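Local coordinates for protein ATP-dependent DNA helicase PIF1 (PDB 7OTJ) that couples ATP hydrolysis to 5'-3' unwinding of DNA, probably including G-quadruplexes, and is thought to help maintain mitochondrial and nuclear genome stability, at residues A[52-56]-A[57-61]; A[110-113]-A[114-118]. All coordinates share one frame; numbering follows the deposited sequence.

Contact 1 of 2, residues A[52-56]-A[57-61]. With nucleotides of chain C.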
ATOM      1  N   VAL A  52       5.091  12.135   4.326  1.00 40.00           N
ATOM      2  CA  VAL A  52       4.105  11.066   4.514  1.00 39.28           C
ATOM      3  C   VAL A  52       4.545   9.835   3.727  1.00 41.01           C
ATOM      4  O   VAL A  52       4.676   9.890   2.498  1.00 42.98           O
ATOM      5  CB  VAL A  52       2.702  11.515   4.077  1.00 46.03           C
ATOM      6  CG1 VAL A  52       1.686  10.413   4.344  1.00 45.33           C
ATOM      7  CG2 VAL A  52       2.305  12.814   4.761  1.00 40.82           C
ATOM      8  N   THR A  53       4.672   8.697   4.408  1.00 43.99           N
ATOM      9  CA  THR A  53       5.218   7.492   3.789  1.00 37.72           C
ATOM     10  C   THR A  53       4.574   6.256   4.399  1.00 43.01           C
ATOM     11  O   THR A  53       4.051   6.287   5.518  1.00 38.33           O
ATOM     12  CB  THR A  53       6.747   7.321   3.920  1.00 37.76           C
ATOM     13  OG1 THR A  53       7.109   7.162   5.297  1.00 43.29           O
ATOM     14  CG2 THR A  53       7.517   8.472   3.290  1.00 38.58           C
ATOM     15  N   ALA A  54       4.569   5.182   3.618  1.00 41.18           N
ATOM     16  CA  ALA A  54       4.148   3.873   4.079  1.00 36.71           C
ATOM     17  C   ALA A  54       5.016   2.829   3.393  1.00 42.66           C
ATOM     18  O   ALA A  54       5.719   3.117   2.420  1.00 41.32           O
ATOM     19  CB  ALA A  54       2.660   3.629   3.807  1.00 40.35           C
ATOM     20  N   SER A  55       4.972   1.604   3.919  1.00 46.05           N
ATOM     21  CA  SER A  55       5.851   0.550   3.425  1.00 37.15           C
ATOM     22  C   SER A  55       5.467   0.087   2.025  1.00 43.55           C
ATOM     23  O   SER A  55       6.330  -0.388   1.279  1.00 44.05           O
ATOM     24  CB  SER A  55       5.840  -0.636   4.384  1.00 40.66           C
ATOM     25  OG  SER A  55       4.512  -1.079   4.606  1.00 54.41           O
ATOM     26  N   THR A  56       4.185   0.152   1.666  1.00 42.07           N
ATOM     27  CA  THR A  56       3.739  -0.248   0.339  1.00 39.15           C
ATOM     28  C   THR A  56       3.051   0.917  -0.364  1.00 46.20           C
ATOM     29  O   THR A  56       2.603   1.880   0.269  1.00 43.56           O
ATOM     30  CB  THR A  56       2.778  -1.442   0.409  1.00 38.55           C
ATOM     31  OG1 THR A  56       1.600  -1.064   1.131  1.00 50.82           O
ATOM     32  CG2 THR A  56       3.432  -2.612   1.106  1.00 38.47           C
ATOM     33  N   GLY A  57       2.927   0.796  -1.688  1.00 45.95           N
ATOM     34  CA  GLY A  57       2.345   1.877  -2.465  1.00 40.71           C
ATOM     35  C   GLY A  57       0.889   2.123  -2.121  1.00 46.08           C
ATOM     36  O   GLY A  57       0.467   3.267  -1.941  1.00 43.54           O
ATOM     37  N   LEU A  58       0.106   1.048  -2.006  1.00 47.59           N
ATOM     38  CA  LEU A  58      -1.319   1.200  -1.739  1.00 44.47           C
ATOM     39  C   LEU A  58      -1.563   1.733  -0.330  1.00 43.79           C
ATOM     40  O   LEU A  58      -2.455   2.563  -0.121  1.00 47.04           O
ATOM     41  CB  LEU A  58      -2.025  -0.140  -1.948  1.00 57.22           C
ATOM     42  CG  LEU A  58      -3.470  -0.106  -2.440  1.00 57.50           C
ATOM     43  CD1 LEU A  58      -3.602   0.819  -3.638  1.00 53.43           C
ATOM     44  CD2 LEU A  58      -3.922  -1.512  -2.798  1.00 55.60           C
ATOM     45  N   ALA A  59      -0.758   1.297   0.644  1.00 38.33           N
ATOM     46  CA  ALA A  59      -0.892   1.832   1.994  1.00 41.33           C
ATOM     47  C   ALA A  59      -0.462   3.288   2.081  1.00 44.86           C
ATOM     48  O   ALA A  59      -0.896   3.995   2.996  1.00 49.26           O
ATOM     49  CB  ALA A  59      -0.083   0.999   2.987  1.00 36.80           C
ATOM     50  N   ALA A  60       0.379   3.751   1.154  1.00 39.17           N
ATOM     51  CA  ALA A  60       0.747   5.161   1.138  1.00 45.32           C
ATOM     52  C   ALA A  60      -0.379   6.010   0.563  1.00 45.17           C
ATOM     53  O   ALA A  60      -0.667   7.098   1.081  1.00 40.44           O
ATOM     54  CB  ALA A  60       2.044   5.368   0.353  1.00 41.34           C
ATOM     55  N   CYS A  61      -1.035   5.521  -0.494  1.00 40.40           N
ATOM     56  CA  CYS A  61      -2.195   6.223  -1.031  1.00 41.57           C
ATOM     57  C   CYS A  61      -3.293   6.345   0.012  1.00 42.70           C
ATOM     58  O   CYS A  61      -4.059   7.315  -0.001  1.00 59.94           O
ATOM     59  CB  CYS A  61      -2.738   5.497  -2.262  1.00 52.85           C
ATOM     60  SG  CYS A  61      -1.606   5.373  -3.662  1.00 70.76           S
TER
ATOM     61  P    DT C   4       4.958  -2.405  -3.507  1.00 52.73           P
ATOM     62  OP1  DT C   4       4.036  -1.274  -3.241  1.00 44.71           O
ATOM     63  OP2  DT C   4       4.850  -3.189  -4.756  1.00 51.47           O
ATOM     64  O5'  DT C   4       6.442  -1.820  -3.378  1.00 51.97           O
ATOM     65  C5'  DT C   4       6.760  -0.985  -2.280  1.00 45.44           C
ATOM     66  C4'  DT C   4       8.249  -0.708  -2.203  1.00 47.83           C
ATOM     67  O4'  DT C   4       8.959  -1.913  -1.849  1.00 53.51           O
ATOM     68  C3'  DT C   4       8.882  -0.255  -3.501  1.00 43.48           C
ATOM     69  O3'  DT C   4       8.692   1.129  -3.649  1.00 48.86           O
ATOM     70  C2'  DT C   4      10.352  -0.603  -3.270  1.00 44.50           C
ATOM     71  C1'  DT C   4      10.256  -1.879  -2.426  1.00 51.65           C
ATOM     72  N1   DT C   4      10.482  -3.147  -3.208  1.00 54.18           N
ATOM     73  C2   DT C   4      11.623  -3.872  -2.974  1.00 52.05           C
ATOM     74  O2   DT C   4      12.462  -3.544  -2.160  1.00 64.72           O
ATOM     75  N3   DT C   4      11.751  -5.006  -3.729  1.00 59.87           N
ATOM     76  C4   DT C   4      10.872  -5.481  -4.681  1.00 60.86           C
ATOM     77  O4   DT C   4      11.081  -6.511  -5.307  1.00 62.93           O
ATOM     78  C5   DT C   4       9.691  -4.680  -4.885  1.00 62.83           C
ATOM     79  C7   DT C   4       8.664  -5.104  -5.893  1.00 53.54           C
ATOM     80  C6   DT C   4       9.549  -3.561  -4.147  1.00 60.86           C
TER
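T56 and G57 meet at the start of helix 57-61, where the first backbone amide of the helix points outward to a DNA phosphate. G57 N donates to OP1 of nucleotide DT4 of chain C at 2.8 Å with an N-H...O angle of 166°, nearly straight, and a helix N-terminus should favour such an anion electrostatically. T56 is the N-cap. Its OG1 stands between its own backbone N and carbonyl carbon (chi1 63°), which turns the hydroxyl back over the first turn; there it accepts a weak bond from A59 N at 3.4 Å and lies 3.2 Å from A59 CB. The carbonyl of the same residue begins the helical pattern: A60 N donates to T56 O at 3.0 Å, with the donor tilted 22° from the carbonyl plane. The last strand residue, A54, directs its methyl at this turn, and its CB sits 3.9 Å from both A59 CB and A60 CB, so three methyl groups pack together where the helix turns back past the end of the strand. These elements belong to the beta-alpha-beta unit of strand 50-54, helix 57-61 and strand 66-67 in the parallel sheet of the PIF1-like helicase region. Strand 103-107 flanks strand 50-54 on one side, with T53 OG1 hydrogen-bonded to I105 O, and strand 66-67 pairs with it on the other, while helix 31-45 packs on V52.

Contact 2 of 2, residues A[110-113]-A[114-118]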
ATOM      1  N   SER A 110       5.359  -2.432   9.934  1.00 44.11           N
ATOM      2  CA  SER A 110       5.709  -3.839  10.117  1.00 38.25           C
ATOM      3  C   SER A 110       6.491  -4.384   8.933  1.00 37.75           C
ATOM      4  O   SER A 110       7.374  -5.230   9.111  1.00 40.99           O
ATOM      5  CB  SER A 110       4.452  -4.683  10.358  1.00 43.05           C
ATOM      6  OG  SER A 110       3.686  -4.860   9.178  1.00 44.17           O
ATOM      7  N   MET A 111       6.226  -3.872   7.733  1.00 37.93           N
ATOM      8  CA  MET A 111       6.874  -4.336   6.514  1.00 42.52           C
ATOM      9  C   MET A 111       8.147  -3.560   6.191  1.00 49.26           C
ATOM     10  O   MET A 111       8.732  -3.776   5.126  1.00 49.88           O
ATOM     11  CB  MET A 111       5.900  -4.263   5.326  1.00 39.11           C
ATOM     12  CG  MET A 111       4.909  -5.433   5.258  1.00 45.33           C
ATOM     13  SD  MET A 111       3.733  -5.432   3.871  1.00 49.89           S
ATOM     14  CE  MET A 111       2.634  -4.110   4.341  1.00 40.17           C
ATOM     15  N   VAL A 112       8.578  -2.653   7.068  1.00 48.04           N
ATOM     16  CA  VAL A 112       9.827  -1.924   6.872  1.00 42.97           C
ATOM     17  C   VAL A 112      10.968  -2.712   7.500  1.00 43.52           C
ATOM     18  O   VAL A 112      10.926  -3.042   8.690  1.00 49.15           O
ATOM     19  CB  VAL A 112       9.748  -0.510   7.466  1.00 42.00           C
ATOM     20  CG1 VAL A 112      11.072   0.205   7.247  1.00 42.59           C
ATOM     21  CG2 VAL A 112       8.603   0.263   6.839  1.00 39.28           C
ATOM     22  N   ASP A 113      11.996  -3.002   6.703  1.00 44.02           N
ATOM     23  CA  ASP A 113      13.136  -3.767   7.192  1.00 44.38           C
ATOM     24  C   ASP A 113      14.015  -2.900   8.091  1.00 54.29           C
ATOM     25  O   ASP A 113      14.268  -1.726   7.803  1.00 44.74           O
ATOM     26  CB  ASP A 113      13.951  -4.307   6.014  1.00 44.99           C
ATOM     27  CG  ASP A 113      15.182  -5.089   6.455  1.00 55.87           C
ATOM     28  OD1 ASP A 113      15.182  -5.607   7.591  1.00 65.83           O
ATOM     29  OD2 ASP A 113      16.157  -5.182   5.674  1.00 49.58           O
ATOM     30  N   GLY A 114      14.488  -3.495   9.187  1.00 56.17           N
ATOM     31  CA  GLY A 114      15.350  -2.776  10.108  1.00 46.79           C
ATOM     32  C   GLY A 114      16.682  -2.387   9.503  1.00 51.09           C
ATOM     33  O   GLY A 114      17.282  -1.388   9.907  1.00 50.15           O
ATOM     34  N   HIS A 115      17.171  -3.165   8.540  1.00 51.75           N
ATOM     35  CA  HIS A 115      18.395  -2.768   7.855  1.00 51.09           C
ATOM     36  C   HIS A 115      18.141  -1.563   6.964  1.00 58.43           C
ATOM     37  O   HIS A 115      18.990  -0.668   6.863  1.00 55.56           O
ATOM     38  CB  HIS A 115      18.958  -3.929   7.039  1.00 48.14           C
ATOM     39  CG  HIS A 115      19.329  -5.117   7.866  1.00 56.92           C
ATOM     40  ND1 HIS A 115      20.302  -5.071   8.842  1.00 57.89           N
ATOM     41  CD2 HIS A 115      18.857  -6.387   7.865  1.00 64.74           C
ATOM     42  CE1 HIS A 115      20.415  -6.261   9.404  1.00 62.55           C
ATOM     43  NE2 HIS A 115      19.548  -7.077   8.829  1.00 71.58           N
ATOM     44  N   LEU A 116      16.967  -1.505   6.331  1.00 55.19           N
ATOM     45  CA  LEU A 116      16.622  -0.309   5.573  1.00 53.92           C
ATOM     46  C   LEU A 116      16.537   0.898   6.494  1.00 54.09           C
ATOM     47  O   LEU A 116      17.022   1.985   6.156  1.00 52.62           O
ATOM     48  CB  LEU A 116      15.294  -0.513   4.847  1.00 42.49           C
ATOM     49  CG  LEU A 116      14.906   0.599   3.878  1.00 44.67           C
ATOM     50  CD1 LEU A 116      15.743   0.516   2.610  1.00 43.36           C
ATOM     51  CD2 LEU A 116      13.423   0.534   3.560  1.00 43.06           C
ATOM     52  N   LEU A 117      15.949   0.715   7.677  1.00 48.12           N
ATOM     53  CA  LEU A 117      15.780   1.822   8.606  1.00 51.77           C
ATOM     54  C   LEU A 117      17.123   2.342   9.107  1.00 49.70           C
ATOM     55  O   LEU A 117      17.275   3.547   9.342  1.00 45.31           O
ATOM     56  CB  LEU A 117      14.892   1.384   9.768  1.00 50.75           C
ATOM     57  CG  LEU A 117      14.312   2.538  10.578  1.00 52.26           C
ATOM     58  CD1 LEU A 117      13.317   3.339   9.735  1.00 39.06           C
ATOM     59  CD2 LEU A 117      13.683   2.034  11.872  1.00 48.79           C
ATOM     60  N   ASN A 118      18.102   1.447   9.291  1.00 54.06           N
ATOM     61  CA  ASN A 118      19.439   1.864   9.712  1.00 47.78           C
ATOM     62  C   ASN A 118      20.140   2.677   8.630  1.00 48.74           C
ATOM     63  O   ASN A 118      20.855   3.641   8.935  1.00 56.96           O
ATOM     64  CB  ASN A 118      20.278   0.641  10.087  1.00 46.58           C
ATOM     65  CG  ASN A 118      19.945   0.101  11.471  1.00 48.53           C
ATOM     66  OD1 ASN A 118      19.429   0.823  12.320  1.00 55.02           O
ATOM     67  ND2 ASN A 118      20.258  -1.171  11.708  1.00 47.98           N
TER
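D113 and H115 meet at the first turn of helix 114-128, where the aspartate is the N-cap. The D113 carboxylate is carried forward beside the helix start by an extended chi1 of 179°, and OD1 accepts a weak but fairly straight bond from H115 N (3.3 Å, 165°). The other oxygen, OD2, lies 3.4 Å from H115 CB and comes to the imidazole at its edge, in the ring plane, 3.7 Å from CD2. Carboxylate and ring planes are 78° apart, almost perpendicular. The ring is placed there because H115 CG is anti to the carbonyl carbon and beside the backbone N, on the side of the cap; F168 stacks on it. One turn on, L117 N donates to D113 O at 3.0 Å, in the carbonyl plane, as the first regular helical bond. L116 takes the other course, CG anti to its N, and its CD2 makes a loose 4.4 Å apolar contact with V112 CG1. D113 thus serves the helix through both its side chain and its carbonyl oxygen. A negatively charged carboxylate here would be favoured by the helix dipole; with D113 OD1 4.8 Å from H115 NE2 and no salt bridge formed, any stabilisation of a protonated H115 would be modest and through space.

How the contacts relate
Contact 1 closes before contact 2 opens along the chain, and their centres lie 14 Å apart within the PIF1-like helicase region. Both begin a helix beyond the C-terminal end of a strand of the same six-stranded parallel sheet: strand 50-54 leads into contact 1, and its neighbour, strand 103-107, precedes the loop of contact 2. They touch directly: S55 OG packs 3.5 Å from M111 CB, T56 CG2 3.7 Å from M111 CE, and S55 CB 3.8 Å from V112 CG2. Helix 68-72 also meets both, through T53 and V112. The loop of contact 2 therefore backs the turn whose amide binds the DNA phosphate, with E108 of the tetrafluoroaluminate pocket shortly before it in sequence.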